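Local coordinates for protein VP5 (PDB 6QGL) that is the envelope protein of a haloarchaeal pleomorphic virus and probably mediates fusion of the viral membrane with that of its archaeal host, at residues Asp52-Arg57 against Asn219-Thr224; Ser59-Thr64 against Asn124-Glu129; Gln312-Thr317 against Ala427-Thr432; Gly320-Thr325 against Gly445-Asp450. All coordinates share one frame; numbering follows the deposited sequence.

Contact 1 (Asp52-Arg57 against Asn219-Thr224)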
loop_
_atom_site.group_PDB
_atom_site.type_symbol
_atom_site.label_atom_id
_atom_site.label_comp_id
_atom_site.label_asym_id
_atom_site.label_seq_id
_atom_site.Cartn_x
_atom_site.Cartn_y
_atom_site.Cartn_z
ATOM N N ASP A 52 7.643 -2.702 -16.713
ATOM C CA ASP A 52 8.208 -2.448 -15.387
ATOM C C ASP A 52 7.584 -1.234 -14.715
ATOM O O ASP A 52 7.334 -1.283 -13.513
ATOM C CB ASP A 52 9.734 -2.299 -15.460
ATOM C CG ASP A 52 10.479 -3.585 -15.769
ATOM O OD1 ASP A 52 9.877 -4.674 -15.622
ATOM O OD2 ASP A 52 11.661 -3.503 -16.165
ATOM N N SER A 53 7.318 -0.161 -15.491
ATOM C CA SER A 53 6.692 1.067 -14.995
ATOM C C SER A 53 5.254 0.810 -14.550
ATOM O O SER A 53 4.844 1.323 -13.508
ATOM C CB SER A 53 6.731 2.165 -16.052
ATOM O OG SER A 53 8.050 2.654 -16.219
ATOM N N VAL A 54 4.505 -0.004 -15.326
ATOM C CA VAL A 54 3.119 -0.385 -15.033
ATOM C C VAL A 54 3.082 -1.212 -13.735
ATOM O O VAL A 54 2.301 -0.895 -12.834
ATOM C CB VAL A 54 2.455 -1.111 -16.236
ATOM C CG1 VAL A 54 1.154 -1.802 -15.835
ATOM C CG2 VAL A 54 2.217 -0.147 -17.394
ATOM N N VAL A 55 3.959 -2.235 -13.632
ATOM C CA VAL A 55 4.084 -3.104 -12.457
ATOM C C VAL A 55 4.395 -2.258 -11.214
ATOM O O VAL A 55 3.700 -2.401 -10.206
ATOM C CB VAL A 55 5.090 -4.268 -12.689
ATOM C CG1 VAL A 55 5.428 -4.994 -11.389
ATOM C CG2 VAL A 55 4.551 -5.256 -13.717
ATOM N N LYS A 56 5.379 -1.335 -11.317
ATOM C CA LYS A 56 5.780 -0.418 -10.244
ATOM C C LYS A 56 4.614 0.487 -9.820
ATOM O O LYS A 56 4.356 0.597 -8.624
ATOM C CB LYS A 56 7.005 0.416 -10.664
ATOM C CG LYS A 56 7.652 1.216 -9.537
ATOM C CD LYS A 56 8.802 2.080 -10.051
ATOM C CE LYS A 56 9.475 2.886 -8.965
ATOM N NZ LYS A 56 8.648 4.040 -8.522
ATOM N N ARG A 57 3.900 1.101 -10.794
ATOM C CA ARG A 57 2.747 1.972 -10.533
ATOM C C ARG A 57 1.618 1.221 -9.844
ATOM O O ARG A 57 1.078 1.730 -8.865
ATOM C CB ARG A 57 2.236 2.647 -11.824
ATOM C CG ARG A 57 1.056 3.626 -11.633
ATOM C CD ARG A 57 1.398 4.881 -10.836
ATOM N NE ARG A 57 2.453 5.661 -11.481
ATOM C CZ ARG A 57 3.053 6.717 -10.942
ATOM N NH1 ARG A 57 2.704 7.141 -9.735
ATOM N NH2 ARG A 57 4.005 7.356 -11.605
ATOM N N ASN A 219 -6.835 -1.084 -17.742
ATOM C CA ASN A 219 -5.858 -1.210 -18.822
ATOM C C ASN A 219 -5.082 -2.519 -18.635
ATOM O O ASN A 219 -4.824 -2.919 -17.497
ATOM C CB ASN A 219 -4.885 -0.023 -18.810
ATOM C CG ASN A 219 -3.988 0.104 -20.029
ATOM O OD1 ASN A 219 -4.201 -0.513 -21.081
ATOM N ND2 ASN A 219 -2.963 0.930 -19.912
ATOM N N THR A 220 -4.717 -3.184 -19.748
ATOM C CA THR A 220 -3.942 -4.427 -19.726
ATOM C C THR A 220 -2.617 -4.199 -20.454
ATOM O O THR A 220 -2.613 -3.966 -21.662
ATOM C CB THR A 220 -4.757 -5.620 -20.270
ATOM O OG1 THR A 220 -6.043 -5.650 -19.647
ATOM C CG2 THR A 220 -4.059 -6.957 -20.046
ATOM N N VAL A 221 -1.500 -4.213 -19.708
ATOM C CA VAL A 221 -0.151 -4.018 -20.257
ATOM C C VAL A 221 0.713 -5.195 -19.813
ATOM O O VAL A 221 0.974 -5.343 -18.616
ATOM C CB VAL A 221 0.487 -2.652 -19.862
ATOM C CG1 VAL A 221 1.897 -2.504 -20.444
ATOM C CG2 VAL A 221 -0.395 -1.479 -20.276
ATOM N N ASP A 222 1.140 -6.036 -20.778
ATOM C CA ASP A 222 1.966 -7.228 -20.554
ATOM C C ASP A 222 1.352 -8.151 -19.471
ATOM O O ASP A 222 2.005 -8.496 -18.482
ATOM C CB ASP A 222 3.431 -6.827 -20.256
ATOM C CG ASP A 222 4.437 -7.962 -20.247
ATOM O OD1 ASP A 222 4.390 -8.809 -21.169
ATOM O OD2 ASP A 222 5.285 -7.991 -19.333
ATOM N N GLY A 223 0.069 -8.475 -19.649
ATOM C CA GLY A 223 -0.689 -9.338 -18.744
ATOM C C GLY A 223 -1.127 -8.731 -17.423
ATOM O O GLY A 223 -1.900 -9.358 -16.691
ATOM N N THR A 224 -0.642 -7.513 -17.100
ATOM C CA THR A 224 -0.961 -6.794 -15.865
ATOM C C THR A 224 -2.173 -5.899 -16.077
ATOM O O THR A 224 -2.164 -5.059 -16.979
ATOM C CB THR A 224 0.267 -5.994 -15.381
ATOM O OG1 THR A 224 1.380 -6.875 -15.230
ATOM C CG2 THR A 224 0.017 -5.246 -14.076
#

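Contact 2 (Ser59-Thr64 against Asn124-Glu129)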
loop_
_atom_site.group_PDB
_atom_site.type_symbol
_atom_site.label_atom_id
_atom_site.label_comp_id
_atom_site.label_asym_id
_atom_site.label_seq_id
_atom_site.Cartn_x
_atom_site.Cartn_y
_atom_site.Cartn_z
ATOM N N SER A 59 1.813 -1.649 -8.101
ATOM C CA SER A 59 2.343 -2.045 -6.792
ATOM C C SER A 59 2.298 -0.889 -5.792
ATOM O O SER A 59 1.924 -1.102 -4.640
ATOM C CB SER A 59 3.768 -2.573 -6.932
ATOM O OG SER A 59 4.256 -3.084 -5.702
ATOM N N ASN A 60 2.661 0.328 -6.245
ATOM C CA ASN A 60 2.640 1.549 -5.438
ATOM C C ASN A 60 1.201 1.906 -5.072
ATOM O O ASN A 60 0.926 2.190 -3.905
ATOM C CB ASN A 60 3.318 2.706 -6.190
ATOM C CG ASN A 60 3.100 4.070 -5.575
ATOM O OD1 ASN A 60 3.612 4.386 -4.494
ATOM N ND2 ASN A 60 2.326 4.906 -6.254
ATOM N N ASN A 61 0.287 1.868 -6.065
ATOM C CA ASN A 61 -1.130 2.179 -5.876
ATOM C C ASN A 61 -1.819 1.166 -4.958
ATOM O O ASN A 61 -2.650 1.571 -4.147
ATOM C CB ASN A 61 -1.856 2.318 -7.218
ATOM C CG ASN A 61 -1.450 3.526 -8.042
ATOM O OD1 ASN A 61 -0.770 4.451 -7.581
ATOM N ND2 ASN A 61 -1.858 3.540 -9.301
ATOM N N GLN A 62 -1.435 -0.138 -5.051
ATOM C CA GLN A 62 -1.964 -1.209 -4.196
ATOM C C GLN A 62 -1.576 -0.935 -2.738
ATOM O O GLN A 62 -2.445 -0.879 -1.873
ATOM C CB GLN A 62 -1.440 -2.605 -4.615
ATOM C CG GLN A 62 -1.953 -3.176 -5.946
ATOM C CD GLN A 62 -3.448 -3.377 -6.062
ATOM O OE1 GLN A 62 -4.132 -3.805 -5.125
ATOM N NE2 GLN A 62 -3.983 -3.092 -7.241
ATOM N N SER A 63 -0.279 -0.690 -2.486
ATOM C CA SER A 63 0.249 -0.425 -1.147
ATOM C C SER A 63 -0.295 0.837 -0.478
ATOM O O SER A 63 -0.410 0.839 0.744
ATOM C CB SER A 63 1.772 -0.401 -1.162
ATOM O OG SER A 63 2.280 0.644 -1.974
ATOM N N THR A 64 -0.634 1.894 -1.243
ATOM C CA THR A 64 -1.116 3.136 -0.628
ATOM C C THR A 64 -2.645 3.302 -0.658
ATOM O O THR A 64 -3.263 3.225 0.400
ATOM C CB THR A 64 -0.399 4.371 -1.206
ATOM O OG1 THR A 64 -0.674 4.468 -2.602
ATOM C CG2 THR A 64 1.107 4.344 -0.965
ATOM N N ASN A 124 -4.448 10.909 -10.789
ATOM C CA ASN A 124 -3.965 11.863 -11.783
ATOM C C ASN A 124 -2.576 11.514 -12.277
ATOM O O ASN A 124 -2.350 11.548 -13.485
ATOM C CB ASN A 124 -4.004 13.288 -11.231
ATOM C CG ASN A 124 -5.398 13.881 -11.166
ATOM O OD1 ASN A 124 -6.401 13.280 -11.585
ATOM N ND2 ASN A 124 -5.488 15.090 -10.647
ATOM N N GLU A 125 -1.665 11.123 -11.360
ATOM C CA GLU A 125 -0.304 10.723 -11.722
ATOM C C GLU A 125 -0.288 9.424 -12.540
ATOM O O GLU A 125 0.460 9.340 -13.515
ATOM C CB GLU A 125 0.598 10.619 -10.479
ATOM C CG GLU A 125 2.087 10.547 -10.793
ATOM C CD GLU A 125 2.645 11.611 -11.722
ATOM O OE1 GLU A 125 2.402 12.815 -11.472
ATOM O OE2 GLU A 125 3.328 11.237 -12.703
ATOM N N THR A 126 -1.126 8.431 -12.160
ATOM C CA THR A 126 -1.239 7.139 -12.856
ATOM C C THR A 126 -1.642 7.385 -14.316
ATOM O O THR A 126 -1.020 6.867 -15.246
ATOM C CB THR A 126 -2.280 6.238 -12.138
ATOM O OG1 THR A 126 -1.951 6.119 -10.752
ATOM C CG2 THR A 126 -2.400 4.854 -12.767
ATOM N N VAL A 127 -2.669 8.214 -14.484
ATOM C CA VAL A 127 -3.305 8.606 -15.733
ATOM C C VAL A 127 -2.381 9.518 -16.578
ATOM O O VAL A 127 -2.350 9.359 -17.799
ATOM C CB VAL A 127 -4.687 9.203 -15.366
ATOM C CG1 VAL A 127 -5.437 9.734 -16.570
ATOM C CG2 VAL A 127 -5.525 8.149 -14.671
ATOM N N ARG A 128 -1.586 10.407 -15.935
ATOM C CA ARG A 128 -0.608 11.267 -16.625
ATOM C C ARG A 128 0.554 10.437 -17.135
ATOM O O ARG A 128 1.081 10.731 -18.207
ATOM C CB ARG A 128 -0.048 12.356 -15.697
ATOM C CG ARG A 128 -0.876 13.616 -15.663
ATOM C CD ARG A 128 -0.102 14.846 -15.191
ATOM N NE ARG A 128 0.320 14.830 -13.781
ATOM C CZ ARG A 128 -0.451 15.175 -12.756
ATOM N NH1 ARG A 128 0.011 15.102 -11.517
ATOM N NH2 ARG A 128 -1.703 15.556 -12.960
ATOM N N GLU A 129 0.969 9.420 -16.347
ATOM C CA GLU A 129 2.055 8.501 -16.681
ATOM C C GLU A 129 1.679 7.697 -17.915
ATOM O O GLU A 129 2.491 7.615 -18.833
ATOM C CB GLU A 129 2.376 7.574 -15.499
ATOM C CG GLU A 129 3.552 6.640 -15.722
ATOM C CD GLU A 129 3.810 5.699 -14.564
ATOM O OE1 GLU A 129 2.902 4.903 -14.232
ATOM O OE2 GLU A 129 4.920 5.758 -13.988
#

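Contact 3 (Gln312-Thr317 against Ala427-Thr432)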
loop_
_atom_site.group_PDB
_atom_site.type_symbol
_atom_site.label_atom_id
_atom_site.label_comp_id
_atom_site.label_asym_id
_atom_site.label_seq_id
_atom_site.Cartn_x
_atom_site.Cartn_y
_atom_site.Cartn_z
ATOM N N GLN A 312 4.785 -20.508 3.693
ATOM C CA GLN A 312 4.695 -21.883 3.196
ATOM C C GLN A 312 5.233 -22.091 1.778
ATOM O O GLN A 312 6.078 -22.965 1.582
ATOM C CB GLN A 312 3.263 -22.411 3.311
ATOM C CG GLN A 312 2.763 -22.544 4.747
ATOM C CD GLN A 312 1.369 -23.120 4.827
ATOM O OE1 GLN A 312 0.764 -23.526 3.823
ATOM N NE2 GLN A 312 0.825 -23.174 6.031
ATOM N N ASP A 313 4.750 -21.303 0.801
ATOM C CA ASP A 313 5.159 -21.418 -0.601
ATOM C C ASP A 313 6.623 -21.056 -0.860
ATOM O O ASP A 313 7.305 -21.781 -1.586
ATOM C CB ASP A 313 4.239 -20.586 -1.506
ATOM C CG ASP A 313 2.830 -21.117 -1.640
ATOM O OD1 ASP A 313 2.604 -22.304 -1.307
ATOM O OD2 ASP A 313 1.953 -20.354 -2.095
ATOM N N THR A 314 7.089 -19.937 -0.273
ATOM C CA THR A 314 8.439 -19.386 -0.413
ATOM C C THR A 314 9.510 -20.098 0.406
ATOM O O THR A 314 10.607 -20.323 -0.108
ATOM C CB THR A 314 8.415 -17.893 -0.076
ATOM O OG1 THR A 314 7.399 -17.244 -0.849
ATOM C CG2 THR A 314 9.768 -17.211 -0.284
ATOM N N GLY A 315 9.211 -20.382 1.669
ATOM C CA GLY A 315 10.162 -20.971 2.603
ATOM C C GLY A 315 10.879 -19.899 3.408
ATOM O O GLY A 315 11.655 -20.214 4.315
ATOM N N ALA A 316 10.607 -18.612 3.079
ATOM C CA ALA A 316 11.182 -17.427 3.728
ATOM C C ALA A 316 10.715 -17.283 5.177
ATOM O O ALA A 316 9.523 -17.428 5.441
ATOM C CB ALA A 316 10.809 -16.174 2.950
ATOM N N THR A 317 11.654 -16.999 6.107
ATOM C CA THR A 317 11.386 -16.789 7.538
ATOM C C THR A 317 11.673 -15.329 7.902
ATOM O O THR A 317 12.606 -14.736 7.353
ATOM C CB THR A 317 12.132 -17.822 8.419
ATOM O OG1 THR A 317 11.682 -19.135 8.087
ATOM C CG2 THR A 317 11.929 -17.598 9.919
ATOM N N ALA A 427 21.776 -24.420 -1.089
ATOM C CA ALA A 427 21.595 -23.021 -1.473
ATOM C C ALA A 427 20.509 -22.386 -0.623
ATOM O O ALA A 427 19.516 -23.041 -0.297
ATOM C CB ALA A 427 21.237 -22.911 -2.947
ATOM N N ARG A 428 20.705 -21.119 -0.248
ATOM C CA ARG A 428 19.743 -20.355 0.545
ATOM C C ARG A 428 19.684 -18.908 0.074
ATOM O O ARG A 428 20.693 -18.382 -0.395
ATOM C CB ARG A 428 20.045 -20.448 2.059
ATOM C CG ARG A 428 21.320 -19.746 2.532
ATOM C CD ARG A 428 21.278 -19.488 4.023
ATOM N NE ARG A 428 22.352 -18.594 4.455
ATOM C CZ ARG A 428 22.266 -17.766 5.491
ATOM N NH1 ARG A 428 23.287 -16.981 5.807
ATOM N NH2 ARG A 428 21.146 -17.690 6.197
ATOM N N PHE A 429 18.513 -18.269 0.184
ATOM C CA PHE A 429 18.379 -16.864 -0.191
ATOM C C PHE A 429 18.398 -16.001 1.058
ATOM O O PHE A 429 17.793 -16.361 2.066
ATOM C CB PHE A 429 17.140 -16.598 -1.066
ATOM C CG PHE A 429 15.801 -16.919 -0.447
ATOM C CD1 PHE A 429 15.237 -18.183 -0.587
ATOM C CD2 PHE A 429 15.072 -15.942 0.220
ATOM C CE1 PHE A 429 13.991 -18.478 -0.026
ATOM C CE2 PHE A 429 13.827 -16.238 0.782
ATOM C CZ PHE A 429 13.294 -17.503 0.652
ATOM N N VAL A 430 19.153 -14.901 1.010
ATOM C CA VAL A 430 19.319 -13.944 2.110
ATOM C C VAL A 430 19.138 -12.534 1.506
ATOM O O VAL A 430 19.358 -12.364 0.304
ATOM C CB VAL A 430 20.703 -14.143 2.804
ATOM C CG1 VAL A 430 20.958 -13.108 3.898
ATOM C CG2 VAL A 430 20.848 -15.553 3.369
ATOM N N SER A 431 18.706 -11.543 2.313
ATOM C CA SER A 431 18.505 -10.168 1.842
ATOM C C SER A 431 19.816 -9.486 1.447
ATOM O O SER A 431 20.877 -9.832 1.973
ATOM C CB SER A 431 17.782 -9.345 2.895
ATOM O OG SER A 431 17.538 -8.009 2.489
ATOM N N THR A 432 19.737 -8.531 0.507
ATOM C CA THR A 432 20.896 -7.778 0.021
ATOM C C THR A 432 21.074 -6.459 0.800
ATOM O O THR A 432 22.054 -5.744 0.572
ATOM C CB THR A 432 20.832 -7.601 -1.515
ATOM O OG1 THR A 432 22.107 -7.159 -1.981
ATOM C CG2 THR A 432 19.742 -6.624 -1.969
#

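Contact 4 (Gly320-Thr325 against Gly445-Asp450)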
loop_
_atom_site.group_PDB
_atom_site.type_symbol
_atom_site.label_atom_id
_atom_site.label_comp_id
_atom_site.label_asym_id
_atom_site.label_seq_id
_atom_site.Cartn_x
_atom_site.Cartn_y
_atom_site.Cartn_z
ATOM N N GLY A 320 9.112 -10.295 13.373
ATOM C CA GLY A 320 8.400 -9.020 13.331
ATOM C C GLY A 320 7.134 -8.932 14.155
ATOM O O GLY A 320 6.711 -9.915 14.769
ATOM N N THR A 321 6.519 -7.735 14.159
ATOM C CA THR A 321 5.297 -7.432 14.912
ATOM C C THR A 321 4.052 -7.413 14.016
ATOM O O THR A 321 4.104 -6.914 12.890
ATOM C CB THR A 321 5.463 -6.139 15.729
ATOM O OG1 THR A 321 5.769 -5.057 14.857
ATOM C CG2 THR A 321 6.548 -6.247 16.789
ATOM N N PHE A 322 2.936 -7.964 14.528
ATOM C CA PHE A 322 1.649 -8.054 13.833
ATOM C C PHE A 322 0.747 -6.833 14.046
ATOM O O PHE A 322 0.989 -6.013 14.936
ATOM C CB PHE A 322 0.881 -9.308 14.292
ATOM C CG PHE A 322 1.229 -10.617 13.629
ATOM C CD1 PHE A 322 1.030 -10.801 12.265
ATOM C CD2 PHE A 322 1.667 -11.698 14.383
ATOM C CE1 PHE A 322 1.325 -12.022 11.658
ATOM C CE2 PHE A 322 1.944 -12.924 13.778
ATOM C CZ PHE A 322 1.769 -13.077 12.421
ATOM N N ALA A 323 -0.323 -6.754 13.226
ATOM C CA ALA A 323 -1.386 -5.748 13.249
ATOM C C ALA A 323 -2.603 -6.306 12.509
ATOM O O ALA A 323 -2.471 -6.761 11.373
ATOM C CB ALA A 323 -0.918 -4.452 12.599
ATOM N N LEU A 324 -3.771 -6.321 13.168
ATOM C CA LEU A 324 -5.020 -6.813 12.573
ATOM C C LEU A 324 -6.023 -5.672 12.501
ATOM O O LEU A 324 -6.169 -4.959 13.488
ATOM C CB LEU A 324 -5.620 -7.968 13.408
ATOM C CG LEU A 324 -4.896 -9.319 13.424
ATOM C CD1 LEU A 324 -5.567 -10.269 14.397
ATOM C CD2 LEU A 324 -4.912 -9.967 12.066
ATOM N N THR A 325 -6.720 -5.491 11.354
ATOM C CA THR A 325 -7.742 -4.436 11.221
ATOM C C THR A 325 -8.992 -4.832 12.006
ATOM O O THR A 325 -9.716 -3.965 12.504
ATOM C CB THR A 325 -8.068 -4.109 9.757
ATOM O OG1 THR A 325 -8.483 -5.289 9.075
ATOM C CG2 THR A 325 -6.915 -3.452 9.032
ATOM N N GLY A 445 -0.728 -14.380 1.466
ATOM C CA GLY A 445 -0.535 -15.820 1.372
ATOM C C GLY A 445 -0.343 -16.479 2.719
ATOM O O GLY A 445 0.040 -15.816 3.690
ATOM N N ALA A 446 -0.601 -17.800 2.767
ATOM C CA ALA A 446 -0.498 -18.652 3.950
ATOM C C ALA A 446 0.852 -18.553 4.658
ATOM O O ALA A 446 1.907 -18.612 4.018
ATOM C CB ALA A 446 -0.801 -20.097 3.584
ATOM N N PHE A 447 0.800 -18.371 5.984
ATOM C CA PHE A 447 1.966 -18.246 6.852
ATOM C C PHE A 447 1.815 -19.119 8.091
ATOM O O PHE A 447 0.692 -19.415 8.507
ATOM C CB PHE A 447 2.176 -16.772 7.261
ATOM C CG PHE A 447 1.066 -16.122 8.063
ATOM C CD1 PHE A 447 1.002 -16.272 9.446
ATOM C CD2 PHE A 447 0.124 -15.309 7.445
ATOM C CE1 PHE A 447 -0.014 -15.663 10.188
ATOM C CE2 PHE A 447 -0.885 -14.688 8.192
ATOM C CZ PHE A 447 -0.948 -14.872 9.557
ATOM N N THR A 448 2.945 -19.509 8.698
ATOM C CA THR A 448 2.946 -20.292 9.935
ATOM C C THR A 448 3.735 -19.519 10.993
ATOM O O THR A 448 4.838 -19.042 10.711
ATOM C CB THR A 448 3.453 -21.739 9.726
ATOM O OG1 THR A 448 4.835 -21.726 9.413
ATOM C CG2 THR A 448 2.745 -22.458 8.619
ATOM N N VAL A 449 3.148 -19.367 12.190
ATOM C CA VAL A 449 3.771 -18.661 13.312
ATOM C C VAL A 449 4.694 -19.661 14.018
ATOM O O VAL A 449 4.205 -20.585 14.662
ATOM C CB VAL A 449 2.721 -18.031 14.276
ATOM C CG1 VAL A 449 3.397 -17.229 15.388
ATOM C CG2 VAL A 449 1.717 -17.161 13.520
ATOM N N ASP A 450 6.020 -19.506 13.848
ATOM C CA ASP A 450 7.012 -20.408 14.443
ATOM C C ASP A 450 7.098 -20.233 15.954
ATOM O O ASP A 450 6.826 -21.179 16.696
ATOM C CB ASP A 450 8.399 -20.234 13.789
ATOM C CG ASP A 450 8.434 -20.510 12.300
ATOM O OD1 ASP A 450 7.878 -21.546 11.875
ATOM O OD2 ASP A 450 9.039 -19.703 11.561
#

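Contact 1 (Asp52-Arg57 against Asn219-Thr224)
Val54 packs both methyls on the 219-224 hairpin, CG2 on Val221 and CG1 mainly on Thr224. CG2 lies against the isopropyl group of Val221, 3.9 Å from CG1 of that residue, the two branched side chains crossing at a slant. CG1, placed trans to the backbone N (chi1 166°), runs past Thr224 in the opposing direction and passes 4.0 Å from its CG2. Val55, one residue further along the helix, sits at the margin: its CG2 comes 3.9 Å from Thr224 OG1, the two side chains crossing at about a right angle, a van der Waals touch on the threonine's hydroxyl side. Thr224 thus offers its methyl to one valine and its oxygen to the next. The hairpin is held in shape by a type I' turn from Val221 to Thr224, closed by the backbone bonds Val221 N to Thr224 O (2.9 Å) and Thr224 N to Val221 O (3.1 Å), with Asp222 and Gly223 at the two corners in the positive-phi conformations of that turn. The tight reversal brings Val221 and Thr224 side by side before the helix, making a small apolar interface. The hairpin 219-226 lies against one flank of helix 43-66: Val54 also packs on Tyr226 and on Met133 of helix 97-140, Val221 touches Tyr147 of helix 145-148, and the Asn219 amide ties the first strand to Ile148 and Asp150.

Contact 2 (Ser59-Thr64 against Asn124-Glu129)
A single buried polar bridge, Asn61 to Thr126, links helix 43-66 to helix 97-140 in the helical part of the envelope protein. The two side chains come from opposite directions across a CA-CA spacing of 8.6 Å. Asn61 ND2 gives its N-H to Thr126 OG1 over 3.0 Å, with a moderately bent N-H...O angle of 153° and the oxygen tilted 18° out of the amide plane. The Thr126 methyl CG2 rests 3.7 Å from the same nitrogen, while the amide oxygen OD1 is turned further from the hydroxyl. The threonine's first torsion, -54°, swings OG1 to the side of its own backbone N, where it can reach back one helical turn and donate to Ser122 O. The hydroxyl is consequently gripped twice: it gives its proton within its helix and accepts from the neighbouring one, which should fix its rotation. Beyond Asn61 the first helix widens into a pi-type turn, and there Thr64 N and OG1 approach Asn60 O from opposite faces of its carbonyl plane. Around the bridge, Asn61 also packs on Val66 and Thr126 on Met227, in the loop that leads into helix 229-257. Another face of helix 97-140 meets the four-stranded sheet: Val127 packs on Leu168 and Phe186, and the Asn124 amide binds the backbone of Thr182 and Leu184 in strand 180-189.

Contact 3 (Gln312-Thr317 against Ala427-Thr432)
Phe429 dominates this contact, its ring pushed from strand 422-431 into the turn formed by Thr314, Gly315 and Ala316. With CG between the backbone N and the carbonyl carbon (chi1 61°), the ring reaches the turn with CZ, CE1 and CE2. Ala316 CB meets the ring at its edge and in its plane, 3.6 Å from CZ and 3.7 Å from CE2. Thr314 contributes its methyl, CG2 standing 3.7 Å from Phe429 CZ, and the two side chains cross at about a right angle. The Thr314 hydroxyl is hydrogen-bonded to Ala13 O. Between them Gly315, at phi 93°, turns the backbone so that both flanking residues can reach CZ of the ring. Tyr379 makes an edge-to-face contact with Phe429, and Trp360 touches the same side chain. The arrangement is a beta-hairpin connection, between antiparallel strands 305-311 and 317-324 of the six-stranded sheet, packed against an aromatic side chain from a long strand of the neighbouring branched antiparallel sheet, joining the two beta parts of the protein's C-terminal half.

Contact 4 (Gly320-Thr325 against Gly445-Asp450)
Phe322 and Phe447 point at each other from opposite directions, their ring centroids 5.7 Å apart and their planes inclined at 40°, an oblique pairing. The closest atoms are Phe322 CZ and Phe447 CE1, 3.9 Å apart, with Phe322 CE1 at 4.1 Å from Phe447 CE1. With CG trans to its carbonyl carbon (chi1 -83°), Phe322 leans toward strand 447-454 and leads with CZ. Val449, two residues beyond Phe447 and therefore on the same side of its strand, adds a methyl to the group, its CG2 lying 4.2 Å from Phe322 CZ. The contact is wholly apolar and buried. In the six-stranded antiparallel sheet, strands 317-324 and 447-454 are not neighbours; strand 305-311 lies between them and pairs with both, so the two run in the same direction and these side chains meet over the middle strand. That strand supplies the floor, since Phe322 also packs on its Ala307 and Ile309. On the far side of strand 317-324, Phe349 of strand 347-352 makes an edge-to-face contact with Phe322, and Val347 touches it too, continuing the apolar row along the sheet. Thr321, whose side chain alternates with that of Phe322, bonds through its hydroxyl to the hydroxyl of Thr350, while Leu324 packs on Val347 and on Phe466 of a nearby loop.

Overall arrangement
From the N terminus, helix 43-66 supplies the first segments of contacts 1 and 2. Contact 2 closes on helix 97-140, and its loop is nested inside the larger one that contact 1 closes at the hairpin 219-226. The two adjoin through the salt bridge from Arg57 NE to Glu129 OE1, 2.9 Å, linking helix 43-66 to helix 97-140. Both loops are closed before contacts 3 and 4 open in the beta-rich half. The loops of contacts 3 and 4 cross, since 320-325 follows 312-317 before either closes, at 427-432 and 445-450. They touch where Gln312 packs on Ala446 and Thr448. Contact 3 joins two sheets; contact 4 spans one. Contacts 2 and 4 are about 11 Å apart at their nearest atoms.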